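PDB 3GPI: NAD-dependent epimerase/dehydratase from Methylobacillus flagellatus KT, which is of unknown function but probably binds a dinucleotide cofactor such as NAD in a Rossmann-type domain. Local coordinates for residues Leu249-Ala252 against Arg253-Ser257; Ala191-Ile194 against Ala195-Gln199; Ile198-Arg201 against Ser202-Pro206; Ser155-Gly159 against Pro160-Arg164; Glu119-Asp122 against Glu123-Pro127. All coordinates share one frame; numbering follows the deposited sequence.

Interaction 1. Residues Leu249-Ala252 against Arg253-Ser257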
loop_
_atom_site.group_PDB
_atom_site.type_symbol
_atom_site.label_atom_id
_atom_site.label_comp_id
_atom_site.label_asym_id
_atom_site.label_seq_id
_atom_site.Cartn_x
_atom_site.Cartn_y
_atom_site.Cartn_z
ATOM N N LEU A 249 -11.379 4.823 -8.137
ATOM C CA LEU A 249 -11.280 5.142 -6.723
ATOM C C LEU A 249 -10.862 6.583 -6.504
ATOM O O LEU A 249 -9.889 7.075 -7.086
ATOM C CB LEU A 249 -10.267 4.181 -6.085
ATOM C CG LEU A 249 -10.617 2.712 -6.114
ATOM C CD1 LEU A 249 -9.387 1.843 -5.922
ATOM C CD2 LEU A 249 -11.675 2.434 -5.074
ATOM N N SER A 250 -11.650 7.292 -5.685
ATOM C CA SER A 250 -11.392 8.674 -5.334
ATOM C C SER A 250 -10.436 8.806 -4.152
ATOM O O SER A 250 -10.628 8.189 -3.124
ATOM C CB SER A 250 -12.704 9.341 -4.919
ATOM O OG SER A 250 -12.436 10.663 -4.473
ATOM N N ASN A 251 -9.444 9.671 -4.310
ATOM C CA ASN A 251 -8.548 10.020 -3.217
ATOM C C ASN A 251 -8.876 11.352 -2.559
ATOM O O ASN A 251 -7.996 11.992 -1.993
ATOM C CB ASN A 251 -7.098 10.032 -3.723
ATOM C CG ASN A 251 -6.785 11.166 -4.706
ATOM O OD1 ASN A 251 -7.642 11.962 -5.111
ATOM N ND2 ASN A 251 -5.516 11.244 -5.087
ATOM N N ALA A 252 -10.145 11.747 -2.578
ATOM C CA ALA A 252 -10.540 13.025 -2.017
ATOM C C ALA A 252 -10.100 13.202 -0.560
ATOM O O ALA A 252 -9.647 14.292 -0.180
ATOM C CB ALA A 252 -12.088 13.169 -2.113
ATOM N N ARG A 253 -10.320 12.182 0.258
ATOM C CA ARG A 253 -9.939 12.266 1.686
ATOM C C ARG A 253 -8.413 12.400 1.857
ATOM O O ARG A 253 -7.924 13.220 2.622
ATOM C CB ARG A 253 -10.483 11.065 2.481
ATOM C CG ARG A 253 -11.935 11.195 2.998
ATOM C CD ARG A 253 -12.148 10.129 4.061
ATOM N NE ARG A 253 -13.377 10.321 4.816
ATOM C CZ ARG A 253 -14.584 9.959 4.385
ATOM N NH1 ARG A 253 -14.753 9.394 3.181
ATOM N NH2 ARG A 253 -15.631 10.174 5.154
ATOM N N LEU A 254 -7.627 11.649 1.086
ATOM C CA LEU A 254 -6.180 11.793 1.153
ATOM C C LEU A 254 -5.772 13.223 0.786
ATOM O O LEU A 254 -4.960 13.843 1.481
ATOM C CB LEU A 254 -5.538 10.734 0.220
ATOM C CG LEU A 254 -4.030 10.804 0.010
ATOM C CD1 LEU A 254 -3.486 9.428 -0.399
ATOM C CD2 LEU A 254 -3.733 11.839 -1.090
ATOM N N LEU A 255 -6.364 13.797 -0.259
ATOM C CA LEU A 255 -6.034 15.166 -0.636
ATOM C C LEU A 255 -6.454 16.141 0.487
ATOM O O LEU A 255 -5.693 17.081 0.781
ATOM C CB LEU A 255 -6.695 15.566 -1.963
ATOM C CG LEU A 255 -6.130 14.813 -3.183
ATOM C CD1 LEU A 255 -6.819 15.233 -4.435
ATOM C CD2 LEU A 255 -4.632 15.063 -3.325
ATOM N N ALA A 256 -7.612 15.901 1.098
ATOM C CA ALA A 256 -8.124 16.800 2.163
ATOM C C ALA A 256 -7.284 16.751 3.432
ATOM O O ALA A 256 -7.359 17.661 4.267
ATOM C CB ALA A 256 -9.597 16.495 2.462
ATOM N N SER A 257 -6.432 15.738 3.574
ATOM C CA SER A 257 -5.535 15.643 4.737
ATOM C C SER A 257 -4.421 16.641 4.612
ATOM O O SER A 257 -3.706 16.877 5.604
ATOM C CB SER A 257 -4.898 14.244 4.856
ATOM O OG SER A 257 -3.918 14.066 3.825
HETATM O O HOH W 1 -11.739 9.782 -0.825
#

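Interaction 2. Residues Ala191-Ile194 against Ala195-Gln199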
loop_
_atom_site.group_PDB
_atom_site.type_symbol
_atom_site.label_atom_id
_atom_site.label_comp_id
_atom_site.label_asym_id
_atom_site.label_seq_id
_atom_site.Cartn_x
_atom_site.Cartn_y
_atom_site.Cartn_z
ATOM N N ALA A 191 4.408 5.350 1.179
ATOM C CA ALA A 191 5.239 5.479 2.349
ATOM C C ALA A 191 5.187 6.890 2.914
ATOM O O ALA A 191 5.083 7.047 4.139
ATOM C CB ALA A 191 6.689 5.134 1.979
ATOM N N ALA A 192 5.305 7.882 2.041
ATOM C CA ALA A 192 5.333 9.269 2.510
ATOM C C ALA A 192 3.987 9.671 3.092
ATOM O O ALA A 192 3.929 10.467 4.021
ATOM C CB ALA A 192 5.728 10.215 1.393
ATOM N N PHE A 193 2.882 9.128 2.588
ATOM C CA PHE A 193 1.582 9.468 3.181
ATOM C C PHE A 193 1.490 8.883 4.586
ATOM O O PHE A 193 1.013 9.549 5.531
ATOM C CB PHE A 193 0.441 8.938 2.301
ATOM C CG PHE A 193 -0.936 9.222 2.869
ATOM C CD1 PHE A 193 -1.334 10.506 3.128
ATOM C CD2 PHE A 193 -1.829 8.185 3.089
ATOM C CE1 PHE A 193 -2.595 10.782 3.631
ATOM C CE2 PHE A 193 -3.104 8.434 3.611
ATOM C CZ PHE A 193 -3.477 9.731 3.875
ATOM N N ILE A 194 1.939 7.654 4.778
ATOM C CA ILE A 194 1.947 7.106 6.145
ATOM C C ILE A 194 2.855 7.914 7.070
ATOM O O ILE A 194 2.465 8.249 8.197
ATOM C CB ILE A 194 2.382 5.647 6.178
ATOM C CG1 ILE A 194 1.409 4.806 5.348
ATOM C CG2 ILE A 194 2.483 5.154 7.619
ATOM C CD1 ILE A 194 1.885 3.397 5.109
ATOM N N ALA A 195 4.032 8.319 6.584
ATOM C CA ALA A 195 4.904 9.179 7.403
ATOM C C ALA A 195 4.244 10.488 7.702
ATOM O O ALA A 195 4.382 11.004 8.833
ATOM C CB ALA A 195 6.254 9.415 6.724
ATOM N N TYR A 196 3.513 11.035 6.735
ATOM C CA TYR A 196 2.800 12.291 6.960
ATOM C C TYR A 196 1.733 12.107 8.044
ATOM O O TYR A 196 1.608 12.962 8.968
ATOM C CB TYR A 196 2.182 12.783 5.654
ATOM C CG TYR A 196 1.293 13.987 5.758
ATOM C CD1 TYR A 196 1.852 15.259 5.867
ATOM C CD2 TYR A 196 -0.100 13.862 5.677
ATOM C CE1 TYR A 196 1.058 16.362 5.913
ATOM C CE2 TYR A 196 -0.923 15.000 5.751
ATOM C CZ TYR A 196 -0.314 16.232 5.856
ATOM O OH TYR A 196 -1.117 17.367 5.920
ATOM N N LEU A 197 1.013 11.000 8.002
ATOM C CA LEU A 197 -0.037 10.792 9.015
ATOM C C LEU A 197 0.607 10.611 10.378
ATOM O O LEU A 197 0.042 11.002 11.386
ATOM C CB LEU A 197 -0.907 9.579 8.679
ATOM C CG LEU A 197 -1.757 9.735 7.428
ATOM C CD1 LEU A 197 -2.530 8.449 7.228
ATOM C CD2 LEU A 197 -2.702 10.951 7.528
ATOM N N ILE A 198 1.793 10.019 10.426
ATOM C CA ILE A 198 2.497 9.847 11.687
ATOM C C ILE A 198 2.924 11.190 12.231
ATOM O O ILE A 198 2.811 11.407 13.451
ATOM C CB ILE A 198 3.685 8.841 11.492
ATOM C CG1 ILE A 198 3.127 7.409 11.420
ATOM C CG2 ILE A 198 4.739 8.952 12.648
ATOM C CD1 ILE A 198 4.141 6.393 10.939
ATOM N N GLN A 199 3.398 12.089 11.365
ATOM C CA GLN A 199 3.766 13.456 11.773
ATOM C C GLN A 199 2.551 14.248 12.264
ATOM O O GLN A 199 2.674 15.052 13.205
ATOM C CB GLN A 199 4.478 14.180 10.640
ATOM C CG GLN A 199 4.949 15.577 11.019
ATOM C CD GLN A 199 5.603 16.294 9.864
ATOM O OE1 GLN A 199 4.925 16.719 8.921
ATOM N NE2 GLN A 199 6.925 16.442 9.929
#

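Interaction 3. Residues Ile198-Arg201 against Ser202-Pro206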
loop_
_atom_site.group_PDB
_atom_site.type_symbol
_atom_site.label_atom_id
_atom_site.label_comp_id
_atom_site.label_asym_id
_atom_site.label_seq_id
_atom_site.Cartn_x
_atom_site.Cartn_y
_atom_site.Cartn_z
ATOM N N ILE A 198 1.793 10.019 10.426
ATOM C CA ILE A 198 2.497 9.847 11.687
ATOM C C ILE A 198 2.924 11.190 12.231
ATOM O O ILE A 198 2.811 11.407 13.451
ATOM C CB ILE A 198 3.685 8.841 11.492
ATOM C CG1 ILE A 198 3.127 7.409 11.420
ATOM C CG2 ILE A 198 4.739 8.952 12.648
ATOM C CD1 ILE A 198 4.141 6.393 10.939
ATOM N N GLN A 199 3.398 12.089 11.365
ATOM C CA GLN A 199 3.766 13.456 11.773
ATOM C C GLN A 199 2.551 14.248 12.264
ATOM O O GLN A 199 2.674 15.052 13.205
ATOM C CB GLN A 199 4.478 14.180 10.640
ATOM C CG GLN A 199 4.949 15.577 11.019
ATOM C CD GLN A 199 5.603 16.294 9.864
ATOM O OE1 GLN A 199 4.925 16.719 8.921
ATOM N NE2 GLN A 199 6.925 16.442 9.929
ATOM N N GLN A 200 1.383 13.994 11.673
ATOM C CA GLN A 200 0.152 14.703 11.988
ATOM C C GLN A 200 -0.546 14.116 13.224
ATOM O O GLN A 200 -1.318 14.845 13.887
ATOM C CB GLN A 200 -0.824 14.659 10.782
ATOM C CG GLN A 200 -0.319 15.399 9.523
ATOM C CD GLN A 200 -0.728 16.857 9.457
ATOM O OE1 GLN A 200 0.116 17.761 9.315
ATOM N NE2 GLN A 200 -2.025 17.095 9.523
ATOM N N ARG A 201 -0.318 12.830 13.534
ATOM C CA ARG A 201 -1.151 12.035 14.490
ATOM C C ARG A 201 -1.312 12.748 15.820
ATOM O O ARG A 201 -2.418 12.773 16.375
ATOM C CB ARG A 201 -0.623 10.571 14.671
ATOM C CG ARG A 201 -1.110 9.731 15.912
ATOM C CD ARG A 201 -2.638 9.435 16.021
ATOM N NE ARG A 201 -2.960 8.647 17.218
ATOM C CZ ARG A 201 -3.027 9.117 18.465
ATOM N NH1 ARG A 201 -2.781 10.405 18.723
ATOM N NH2 ARG A 201 -3.337 8.296 19.462
ATOM N N SER A 202 -0.234 13.356 16.297
ATOM C CA SER A 202 -0.272 13.984 17.620
ATOM C C SER A 202 -1.180 15.206 17.719
ATOM O O SER A 202 -1.582 15.568 18.825
ATOM C CB SER A 202 1.137 14.361 18.057
ATOM O OG SER A 202 1.969 13.204 18.038
ATOM N N HIS A 203 -1.524 15.809 16.579
ATOM C CA HIS A 203 -2.133 17.154 16.500
ATOM C C HIS A 203 -3.350 17.282 15.598
ATOM O O HIS A 203 -4.327 17.932 15.957
ATOM C CB HIS A 203 -1.067 18.128 16.030
ATOM C CG HIS A 203 0.131 18.120 16.903
ATOM N ND1 HIS A 203 0.065 18.435 18.245
ATOM C CD2 HIS A 203 1.413 17.763 16.660
ATOM C CE1 HIS A 203 1.265 18.301 18.781
ATOM N NE2 HIS A 203 2.102 17.898 17.842
ATOM N N ALA A 204 -3.252 16.737 14.378
ATOM C CA ALA A 204 -4.403 16.585 13.497
ATOM C C ALA A 204 -4.674 15.098 13.502
ATOM O O ALA A 204 -3.968 14.333 12.822
ATOM C CB ALA A 204 -4.073 17.106 12.072
ATOM N N VAL A 205 -5.640 14.683 14.325
ATOM C CA VAL A 205 -5.982 13.276 14.489
ATOM C C VAL A 205 -6.448 12.654 13.163
ATOM O O VAL A 205 -7.399 13.155 12.539
ATOM C CB VAL A 205 -7.087 13.042 15.601
ATOM C CG1 VAL A 205 -6.701 13.787 16.874
ATOM C CG2 VAL A 205 -8.504 13.460 15.172
ATOM N N PRO A 206 -5.795 11.548 12.757
ATOM C CA PRO A 206 -6.208 10.920 11.507
ATOM C C PRO A 206 -7.591 10.285 11.559
ATOM O O PRO A 206 -8.101 9.866 12.602
ATOM C CB PRO A 206 -5.131 9.842 11.257
ATOM C CG PRO A 206 -4.450 9.651 12.571
ATOM C CD PRO A 206 -4.550 10.956 13.289
#

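Interaction 4. Residues Ser155-Gly159 against Pro160-Arg164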
loop_
_atom_site.group_PDB
_atom_site.type_symbol
_atom_site.label_atom_id
_atom_site.label_comp_id
_atom_site.label_asym_id
_atom_site.label_seq_id
_atom_site.Cartn_x
_atom_site.Cartn_y
_atom_site.Cartn_z
ATOM N N SER A 155 -4.383 1.193 -3.405
ATOM C CA SER A 155 -4.581 0.632 -4.742
ATOM C C SER A 155 -3.312 -0.099 -5.175
ATOM O O SER A 155 -2.481 -0.446 -4.341
ATOM C CB SER A 155 -5.026 1.730 -5.682
ATOM O OG SER A 155 -4.104 2.788 -5.770
ATOM N N GLY A 156 -3.158 -0.345 -6.475
ATOM C CA GLY A 156 -1.982 -1.092 -6.930
ATOM C C GLY A 156 -0.688 -0.322 -6.780
ATOM O O GLY A 156 -0.537 0.748 -7.374
ATOM N N ILE A 157 0.242 -0.883 -6.019
ATOM C CA ILE A 157 1.526 -0.198 -5.827
ATOM C C ILE A 157 2.406 -0.364 -7.057
ATOM O O ILE A 157 2.507 -1.473 -7.616
ATOM C CB ILE A 157 2.270 -0.764 -4.589
ATOM C CG1 ILE A 157 1.401 -0.586 -3.347
ATOM C CG2 ILE A 157 3.577 -0.057 -4.406
ATOM C CD1 ILE A 157 1.941 -1.275 -2.086
ATOM N N TYR A 158 3.047 0.706 -7.473
ATOM C CA TYR A 158 4.072 0.626 -8.554
ATOM C C TYR A 158 5.255 1.435 -8.112
ATOM O O TYR A 158 5.171 2.227 -7.165
ATOM C CB TYR A 158 3.537 1.124 -9.896
ATOM C CG TYR A 158 3.326 2.615 -10.047
ATOM C CD1 TYR A 158 4.090 3.330 -10.960
ATOM C CD2 TYR A 158 2.377 3.339 -9.311
ATOM C CE1 TYR A 158 3.934 4.672 -11.171
ATOM C CE2 TYR A 158 2.213 4.692 -9.520
ATOM C CZ TYR A 158 2.978 5.370 -10.453
ATOM O OH TYR A 158 2.794 6.703 -10.671
ATOM N N GLY A 159 6.384 1.221 -8.758
ATOM C CA GLY A 159 7.591 1.950 -8.338
ATOM C C GLY A 159 8.765 1.059 -8.683
ATOM O O GLY A 159 8.593 0.079 -9.406
ATOM N N PRO A 160 9.959 1.349 -8.126
ATOM C CA PRO A 160 11.121 0.481 -8.363
ATOM C C PRO A 160 10.829 -0.959 -7.941
ATOM O O PRO A 160 10.176 -1.194 -6.925
ATOM C CB PRO A 160 12.212 1.138 -7.491
ATOM C CG PRO A 160 11.769 2.574 -7.390
ATOM C CD PRO A 160 10.267 2.439 -7.195
ATOM N N GLY A 161 11.223 -1.941 -8.742
ATOM C CA GLY A 161 10.881 -3.328 -8.425
ATOM C C GLY A 161 9.425 -3.760 -8.570
ATOM O O GLY A 161 9.080 -4.919 -8.282
ATOM N N ARG A 162 8.573 -2.826 -9.030
ATOM C CA ARG A 162 7.173 -3.099 -9.407
ATOM C C ARG A 162 6.898 -2.462 -10.759
ATOM O O ARG A 162 6.107 -1.518 -10.889
ATOM C CB ARG A 162 6.205 -2.583 -8.354
ATOM C CG ARG A 162 6.235 -3.404 -7.083
ATOM C CD ARG A 162 5.423 -2.689 -6.076
ATOM N NE ARG A 162 5.516 -3.224 -4.728
ATOM C CZ ARG A 162 4.634 -4.048 -4.177
ATOM N NH1 ARG A 162 3.595 -4.517 -4.872
ATOM N NH2 ARG A 162 4.810 -4.431 -2.918
ATOM N N LEU A 163 7.586 -2.996 -11.762
ATOM C CA LEU A 163 7.559 -2.470 -13.119
ATOM C C LEU A 163 6.789 -3.354 -14.105
ATOM O O LEU A 163 6.984 -3.235 -15.337
ATOM C CB LEU A 163 9.001 -2.279 -13.639
ATOM C CG LEU A 163 9.883 -1.383 -12.763
ATOM C CD1 LEU A 163 11.319 -1.390 -13.314
ATOM C CD2 LEU A 163 9.392 0.052 -12.654
ATOM N N ARG A 164 5.891 -4.212 -13.604
ATOM C CA ARG A 164 5.097 -5.076 -14.490
ATOM C C ARG A 164 4.412 -4.336 -15.646
ATOM O O ARG A 164 4.387 -4.845 -16.760
ATOM C CB ARG A 164 4.063 -5.923 -13.769
ATOM C CG ARG A 164 3.532 -7.017 -14.667
ATOM C CD ARG A 164 2.595 -7.966 -13.958
ATOM N NE ARG A 164 1.631 -8.512 -14.914
ATOM C CZ ARG A 164 1.818 -9.603 -15.650
ATOM N NH1 ARG A 164 2.938 -10.306 -15.543
ATOM N NH2 ARG A 164 0.862 -10.007 -16.484
#

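Interaction 5. Residues Glu119-Asp122 against Glu123-Pro127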
loop_
_atom_site.group_PDB
_atom_site.type_symbol
_atom_site.label_atom_id
_atom_site.label_comp_id
_atom_site.label_asym_id
_atom_site.label_seq_id
_atom_site.Cartn_x
_atom_site.Cartn_y
_atom_site.Cartn_z
ATOM N N GLU A 119 -18.213 3.999 -11.851
ATOM C CA GLU A 119 -18.490 5.028 -10.879
ATOM C C GLU A 119 -17.216 5.234 -10.076
ATOM O O GLU A 119 -16.300 4.373 -10.077
ATOM C CB GLU A 119 -19.576 4.576 -9.892
ATOM C CG GLU A 119 -20.990 4.400 -10.462
ATOM C CD GLU A 119 -22.021 4.133 -9.367
ATOM O OE1 GLU A 119 -21.766 3.285 -8.473
ATOM O OE2 GLU A 119 -23.092 4.776 -9.405
ATOM N N TRP A 120 -17.181 6.373 -9.391
ATOM C CA TRP A 120 -16.146 6.669 -8.405
ATOM C C TRP A 120 -16.586 6.199 -7.038
ATOM O O TRP A 120 -17.667 6.577 -6.576
ATOM C CB TRP A 120 -15.941 8.154 -8.314
ATOM C CG TRP A 120 -15.349 8.757 -9.539
ATOM C CD1 TRP A 120 -16.013 9.223 -10.640
ATOM C CD2 TRP A 120 -13.964 8.992 -9.777
ATOM N NE1 TRP A 120 -15.115 9.746 -11.547
ATOM C CE2 TRP A 120 -13.846 9.608 -11.039
ATOM C CE3 TRP A 120 -12.801 8.716 -9.040
ATOM C CZ2 TRP A 120 -12.611 9.973 -11.578
ATOM C CZ3 TRP A 120 -11.594 9.065 -9.565
ATOM C CH2 TRP A 120 -11.499 9.720 -10.815
ATOM N N LEU A 121 -15.761 5.390 -6.383
ATOM C CA LEU A 121 -16.017 4.925 -5.026
ATOM C C LEU A 121 -15.078 5.628 -4.070
ATOM O O LEU A 121 -13.951 5.969 -4.437
ATOM C CB LEU A 121 -15.759 3.418 -4.895
ATOM C CG LEU A 121 -16.463 2.543 -5.927
ATOM C CD1 LEU A 121 -16.254 1.080 -5.615
ATOM C CD2 LEU A 121 -17.922 2.936 -6.007
ATOM N N ASP A 122 -15.540 5.807 -2.844
ATOM C CA ASP A 122 -14.688 6.336 -1.801
ATOM C C ASP A 122 -14.908 5.622 -0.470
ATOM O O ASP A 122 -15.480 4.539 -0.428
ATOM C CB ASP A 122 -14.830 7.847 -1.712
ATOM C CG ASP A 122 -16.183 8.283 -1.233
ATOM O OD1 ASP A 122 -16.939 7.462 -0.637
ATOM O OD2 ASP A 122 -16.473 9.487 -1.461
ATOM N N GLU A 123 -14.367 6.165 0.623
ATOM C CA GLU A 123 -14.426 5.473 1.913
ATOM C C GLU A 123 -15.849 5.300 2.431
ATOM O O GLU A 123 -16.088 4.418 3.279
ATOM C CB GLU A 123 -13.593 6.224 2.977
ATOM C CG GLU A 123 -12.072 6.388 2.659
ATOM C CD GLU A 123 -11.758 7.567 1.705
ATOM O OE1 GLU A 123 -12.660 8.287 1.197
ATOM O OE2 GLU A 123 -10.564 7.794 1.408
ATOM N N ASP A 124 -16.770 6.110 1.914
ATOM C CA ASP A 124 -18.174 5.997 2.334
ATOM C C ASP A 124 -18.896 4.835 1.668
ATOM O O ASP A 124 -19.951 4.402 2.131
ATOM C CB ASP A 124 -18.936 7.282 2.020
ATOM C CG ASP A 124 -18.402 8.504 2.754
ATOM O OD1 ASP A 124 -17.718 8.384 3.790
ATOM O OD2 ASP A 124 -18.724 9.613 2.279
ATOM N N THR A 125 -18.337 4.330 0.579
ATOM C CA THR A 125 -18.937 3.221 -0.165
ATOM C C THR A 125 -18.685 1.887 0.556
ATOM O O THR A 125 -17.517 1.511 0.784
ATOM C CB THR A 125 -18.250 3.094 -1.564
ATOM O OG1 THR A 125 -18.228 4.374 -2.213
ATOM C CG2 THR A 125 -19.006 2.041 -2.424
ATOM N N PRO A 126 -19.739 1.127 0.917
ATOM C CA PRO A 126 -19.427 -0.143 1.555
ATOM C C PRO A 126 -18.760 -1.114 0.577
ATOM O O PRO A 126 -19.279 -1.309 -0.514
ATOM C CB PRO A 126 -20.808 -0.686 1.998
ATOM C CG PRO A 126 -21.720 0.501 1.953
ATOM C CD PRO A 126 -21.192 1.401 0.891
ATOM N N PRO A 127 -17.613 -1.703 0.956
ATOM C CA PRO A 127 -16.963 -2.654 0.060
ATOM C C PRO A 127 -17.719 -3.988 0.020
ATOM O O PRO A 127 -18.157 -4.497 1.058
ATOM C CB PRO A 127 -15.575 -2.860 0.691
ATOM C CG PRO A 127 -15.772 -2.533 2.140
ATOM C CD PRO A 127 -16.787 -1.427 2.148
HETATM O O HOH W 2 -18.391 10.569 -0.083
HETATM O O HOH W 3 -19.471 7.068 -1.481
#

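Interaction 1. Residues Leu249-Ala252 against Arg253-Ser257
Asn-251 O accepts a backbone bond from Leu-255 N at 3.0 Å. The N-H points almost straight at it, with an angle of 166°. One residue on, Ala-252 O takes Ala-256 N at 2.9 Å. These two bonds open the short helix 252-256, and Asn-251 is its N-cap residue. Its side chain does not cap. With chi1 at 68°, CG sits between the backbone N and the carbonyl carbon, and the amide points to partners outside the helix. ND2 gives hydrogen bonds to Asn-215 OD1 and Thr-213 O. On the helix side, Asn-251 OD1 lies 3.4 Å from Leu-255 CD1, a plain van der Waals contact. Cut back to alanine, Asn-251 would lose its amide, which is likely to leave Asn-215 OD1 and Thr-213 O without this donor and uncover the flank of Leu-255.

Ser-250 OG accepts from Ala-252 N at 3.2 Å, which makes an ST turn. Water 1 accepts from Arg-253 N at 3.0 Å and lies 3.0 Å from Ser-250 O, to which it probably donates. Further on, Ser-257 OG donates to Leu-254 O at 2.6 Å, in the carbonyl plane. Arg-253 NH1 and NH2 form salt bridges with Glu-123 and Asp-124. The chemistry implies a helix start helped by a serine and a water, while the asparagine amide ties it to the loop that follows strand 209-212.

Interaction 2. Residues Ala191-Ile194 against Ala195-Gln199
Phe-193 and Leu-197 stand one turn apart on helix 187-201, which packs against the central sheet of the Rossmann-type domain. The backbone is regular alpha helix. Leu-197 N, for example, donates to Phe-193 O at 2.9 Å.

Leu-197 can be followed outward. Its CB rests against the carbonyl oxygens of Phe-193 and Ile-194. Chi1 of -67° puts CG beside the backbone N and brings it over the Phe-193 ring. There Leu-197 CG lies 3.9 Å above the Phe-193 ring plane, offset toward the rim. The two methyls spread across the same ring. Leu-197 CD1 makes a CH-pi contact, 4.0 Å from the centroid of the Phe-193 ring and 27° off its normal. Leu-197 CD2 stays on the same side of the ring plane but further out, 3.9 Å from Phe-193 CE1. With an alanine here both methyls would be gone, and the Phe-193 face is likely to lose its cover, with a gap toward Leu-152 and Phe-105 of the sheet.

The Phe-193 ring also has Tyr-210 and Tyr-259 in edge-to-face positions, and Tyr-196 OH bonds to Ser-257 O. On the neighbouring flank, Ile-194 touches Leu-152 and Phe-154, and Ala-195 packs on Leu-22 of helix 13-24. Beside Ile-194, the Ile-198 chain crosses at a slant, with Ile-194 CG2 3.9 Å from Ile-198 CD1.

Interaction 3. Residues Ile198-Arg201 against Ser202-Pro206
Arg-201 and Pro-206 meet where helix 187-201 gives way to the loop that leads into strand 209-212, a helix-to-strand connection in the Rossmann-type domain. The arginine chain slants across the CD-CG side of the proline. Arg-201 CD lies 3.7 Å from Pro-206 CD and 3.9 Å from Pro-206 CG. The torsions explain this. Chi1 of 163° sets CG opposite the backbone N, and chi2 of 62° then bends the chain to lay CD on the proline. The guanidinium continues past it, and NH2 bonds to Gln-102 O. Both Arg-201 and Pro-206 also touch His-103 of strand 103-109, next to Gln-102.

Gln-200 faces a different part of the loop. Its chain bends at chi2, which is -91°. Gln-200 NE2 comes 3.3 Å from Ala-204 CB, so the amide nitrogen packs on a methyl group. Between neighbours within the loop, Ser-202 CB lies over one face of the His-203 ring, toward the rim.

The backbone turns round a single oxygen. Gln-200 O accepts from both His-203 N and Ala-204 N. His-203 N, 2.9 Å from Gln-200 O, stands above the carbonyl plane. The second donor lies in that plane and is nearer. Two grips on one carbonyl fold the chain back here, and the shorter of them, from Ala-204 N to Gln-200 O, measures 2.7 Å.

Interaction 4. Residues Ser155-Gly159 against Pro160-Arg164
Ile-157 CG2 lies over one face of the Arg-162 guanidinium, and the two side chains cross at a slant. Chi1 of Ile-157 is -59°. This places CG2 opposite the backbone N, on the flank that Arg-162 passes. The arginine leaves its backbone with CG beside the N and runs extended from CG to NE. Arg-162 CD therefore lands on the isoleucine, 3.6 Å from Ile-157 CG2. Arg-162 CD is also 3.5 Å from Ile-157 O. Further out, Ile-157 CB lies 3.7 Å above the plane of the Arg-162 guanidinium, offset toward the rim. The head of the arginine is held by its charge, since NE makes a salt bridge with Asp-13.

Residues Gly-159 to Arg-162 form a type II beta turn, just after strand 149-158 of the central sheet ends. Arg-162 N donates to Gly-159 O at 2.9 Å, from well above the carbonyl plane. The return bond, Gly-159 N to Arg-162 O, is weak at 3.5 Å. Together they make a single antiparallel hydrogen-bonded pair. Gly-159 has phi 151° and psi -165°, where a CB would jam against the preceding carbonyl oxygen and clash with Pro-160 CD. Gly-161 has a positive phi, which favours glycine in the third position of this turn.

Leu-163 starts away from the turn, but its end swings back. Leu-163 CD2 rests 3.3 Å from Gly-159 O. The Tyr-158 ring stacks on Tyr-270 and meets His-186 edge to face.

Interaction 5. Residues Glu119-Asp122 against Glu123-Pro127
Asp-122 OD1 is gripped by Asp-124 N and by water 3. Asp-124 N meets Asp-122 OD1 from above the carboxylate plane at 2.9 Å, and water 3 donates to Asp-122 OD1 at 2.7 Å. Chi1 of 67° tucks the carboxylate between its own backbone N and carbonyl carbon, which brings OD1 over the turn. The other oxygen, Asp-122 OD2, takes a proton from water 2 at 2.6 Å. That water also donates to Asp-124 OD2, the oxygen not used by Arg-253. It thus links two like charges, which probably eases their repulsion.

Thr-125 closes the turn with two groups. Thr-125 N donates to Asp-122 O at 3.0 Å, and Thr-125 OG1 accepts from Asp-122 N at 3.1 Å. The threonine side chain crosses Leu-121 at about a right angle, with Thr-125 CG2 3.8 Å from Leu-121 CD2. The Glu-123 carboxylate bonds to Ile-211 N through OE2, while the backbone N of Glu-123 is buried without a partner. Asp-122 to Thr-125 is a type I beta turn, with Thr-125 OG1 tying its ends and the Asp-122 carboxylate gripping Asp-124 N inside it, where the chain leaves short strand 120-121.

Overall arrangement
Along the chain the order is interaction 5, 4, 2, 3 and 1. Interactions 2 and 3 share helix 187-201 and the residues Ile-198 and Gln-199, with centres about 9 Å apart. Interactions 1 and 5 have centres about 12 Å apart. They are joined by the parallel pairing of strands 120-121 and 248-249 and by the salt bridge of Arg-253 with Asp-124. Interaction 1 also touches interaction 2, and so links helix 187-201 to the small two-stranded sheet. Interaction 4 touches none of the others, though its nearest atoms come within about 4 Å of interaction 1. It ends a strand of the central, probably cofactor-binding sheet, across the chain's centre from interaction 3.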